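Long-range contact in N-acylethanolamine-hydrolyzing acid amidase beta-subunit (Caenorhabditis elegans, PDB 6DY3), which probably hydrolyses bioactive fatty acid amides such as N-palmitoylethanolamine to ethanolamine and free fatty acids, as the beta subunit of an autocatalytically cleaved heterodimer: residues Gln12-Arg17 against Ser212-Pro217. Residues are numbered along the deposited sequence; the frame is centred on the assembly and turned at random.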
loop_
_atom_site.group_PDB
_atom_site.type_symbol
_atom_site.label_atom_id
_atom_site.label_comp_id
_atom_site.label_asym_id
_atom_site.label_seq_id
_atom_site.Cartn_x
_atom_site.Cartn_y
_atom_site.Cartn_z
ATOM N N GLN B 12 -13.993 11.723 14.582
ATOM C CA GLN B 12 -12.674 11.153 14.362
ATOM C C GLN B 12 -12.722 10.152 13.216
ATOM O O GLN B 12 -13.666 9.365 13.100
ATOM C CB GLN B 12 -12.172 10.478 15.638
ATOM C CG GLN B 12 -10.712 10.075 15.583
ATOM C CD GLN B 12 -10.237 9.423 16.861
ATOM O OE1 GLN B 12 -10.784 8.407 17.291
ATOM N NE2 GLN B 12 -9.205 9.996 17.472
ATOM N N ILE B 13 -11.703 10.197 12.362
ATOM C CA ILE B 13 -11.622 9.359 11.169
ATOM C C ILE B 13 -10.506 8.343 11.377
ATOM O O ILE B 13 -9.355 8.716 11.633
ATOM C CB ILE B 13 -11.388 10.205 9.908
ATOM C CG1 ILE B 13 -12.540 11.202 9.748
ATOM C CG2 ILE B 13 -11.265 9.307 8.679
ATOM C CD1 ILE B 13 -12.460 12.066 8.520
ATOM N N ILE B 14 -10.848 7.059 11.257
ATOM C CA ILE B 14 -9.921 5.958 11.493
ATOM C C ILE B 14 -9.715 5.195 10.192
ATOM O O ILE B 14 -10.676 4.904 9.472
ATOM C CB ILE B 14 -10.429 5.013 12.603
ATOM C CG1 ILE B 14 -10.599 5.777 13.919
ATOM C CG2 ILE B 14 -9.475 3.843 12.797
ATOM C CD1 ILE B 14 -11.983 6.347 14.129
ATOM N N HIS B 15 -8.459 4.853 9.910
ATOM C CA HIS B 15 -8.082 4.150 8.689
ATOM C C HIS B 15 -7.446 2.824 9.083
ATOM O O HIS B 15 -6.359 2.802 9.672
ATOM C CB HIS B 15 -7.118 4.990 7.854
ATOM C CG HIS B 15 -6.850 4.428 6.491
ATOM N ND1 HIS B 15 -6.371 5.196 5.452
ATOM C CD2 HIS B 15 -7.002 3.178 5.994
ATOM C CE1 HIS B 15 -6.235 4.443 4.376
ATOM N NE2 HIS B 15 -6.612 3.215 4.678
ATOM N N GLY B 16 -8.121 1.725 8.756
ATOM C CA GLY B 16 -7.623 0.390 9.033
ATOM C C GLY B 16 -7.240 -0.304 7.740
ATOM O O GLY B 16 -7.883 -0.114 6.706
ATOM N N ARG B 17 -6.205 -1.135 7.806
ATOM C CA ARG B 17 -5.679 -1.753 6.599
ATOM C C ARG B 17 -5.058 -3.102 6.929
ATOM O O ARG B 17 -4.168 -3.190 7.777
ATOM C CB ARG B 17 -4.638 -0.842 5.934
ATOM C CG ARG B 17 -4.450 -1.114 4.449
ATOM C CD ARG B 17 -3.330 -2.091 4.184
ATOM N NE ARG B 17 -3.525 -2.777 2.913
ATOM C CZ ARG B 17 -3.126 -2.324 1.733
ATOM N NH1 ARG B 17 -2.485 -1.174 1.637
ATOM N NH2 ARG B 17 -3.366 -3.042 0.645
ATOM N N SER B 212 -1.442 -6.067 9.924
ATOM C CA SER B 212 -2.616 -5.242 10.166
ATOM C C SER B 212 -2.133 -3.918 10.738
ATOM O O SER B 212 -1.227 -3.899 11.575
ATOM C CB SER B 212 -3.588 -5.909 11.147
ATOM O OG SER B 212 -4.120 -7.118 10.645
ATOM N N THR B 213 -2.732 -2.812 10.291
ATOM C CA THR B 213 -2.312 -1.491 10.729
ATOM C C THR B 213 -3.527 -0.591 10.899
ATOM O O THR B 213 -4.579 -0.803 10.291
ATOM C CB THR B 213 -1.314 -0.857 9.742
ATOM O OG1 THR B 213 -0.746 0.328 10.315
ATOM C CG2 THR B 213 -1.992 -0.502 8.439
ATOM N N VAL B 214 -3.366 0.412 11.755
ATOM C CA VAL B 214 -4.381 1.431 11.978
ATOM C C VAL B 214 -3.705 2.788 11.879
ATOM O O VAL B 214 -2.595 2.981 12.390
ATOM C CB VAL B 214 -5.080 1.268 13.345
ATOM C CG1 VAL B 214 -6.134 2.353 13.537
ATOM C CG2 VAL B 214 -5.705 -0.121 13.479
ATOM N N MET B 215 -4.379 3.728 11.228
ATOM C CA MET B 215 -3.873 5.081 11.055
ATOM C C MET B 215 -4.982 6.058 11.402
ATOM O O MET B 215 -6.117 5.904 10.937
ATOM C CB MET B 215 -3.387 5.316 9.623
ATOM C CG MET B 215 -2.124 4.554 9.267
ATOM S SD MET B 215 -1.627 4.816 7.552
ATOM C CE MET B 215 -2.946 3.978 6.675
ATOM N N VAL B 216 -4.661 7.035 12.241
ATOM C CA VAL B 216 -5.578 8.122 12.562
ATOM C C VAL B 216 -4.850 9.426 12.264
ATOM O O VAL B 216 -4.226 10.002 13.164
ATOM C CB VAL B 216 -6.041 8.061 14.024
ATOM C CG1 VAL B 216 -7.218 9.002 14.239
ATOM C CG2 VAL B 216 -6.395 6.630 14.425
ATOM N N PRO B 217 -4.876 9.919 11.026
ATOM C CA PRO B 217 -4.098 11.128 10.712
ATOM C C PRO B 217 -4.520 12.350 11.507
ATOM O O PRO B 217 -3.703 13.258 11.694
ATOM C CB PRO B 217 -4.340 11.318 9.208
ATOM C CG PRO B 217 -5.603 10.587 8.925
ATOM C CD PRO B 217 -5.622 9.423 9.857
#
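His15 and Met215 face each other as a hydrogen-bonded antiparallel pair in one of the two sheets of this Ntn-hydrolase fold, where strand 13-20 runs between strands 2-7 and 209-215. Two backbone bonds join them: His15 N gives to Met215 O at 2.8 Å, and Met215 N to His15 O at 2.7 Å. Arg17 and Thr213 repeat the pattern, so that four bonds fix the register. The side chains of all four project from one face of the sheet, on which His15, Arg17 and Met215 meet strand 64-70.

Met215 can be followed outward along that face. Its CB lies 3.9 Å from His15 O and close to His15 CB; CG then stands anti to the carbonyl carbon, and a bend at chi3 (-68°) swings the chain back. SD passes well above the imidazole, and CE settles over the ring centre, 3.9 Å from the centroid, in a CH-pi contact. An unbranched, flexible methionine suits this place because only its last methyl has to reach the ring. Histidine suits the other side by offering a flat face to that methyl and two nitrogens to Ser65 and Ser67, linking the two sheets. With an alanine in place of His15, CE would probably be left over a gap and the hydroxyls of Ser65 and Ser67 without their imidazole partner.

Arg17, which by similarity is important for activity, carries its guanidinium away to the carbonyl of Leu68 and touches the probable nucleophile Cys1; within this pair its CB packs against Thr213 CG2. On the other face, Ile14 CG2 meets Val214 CG1 side by side, and Gly16, the non-hydrogen-bonded partner of Val214, adds no side chain there. Beyond the last bridge, Val216 CG1 rests 3.4 Å from Ile13 O and 3.9 Å from Gln12 CG.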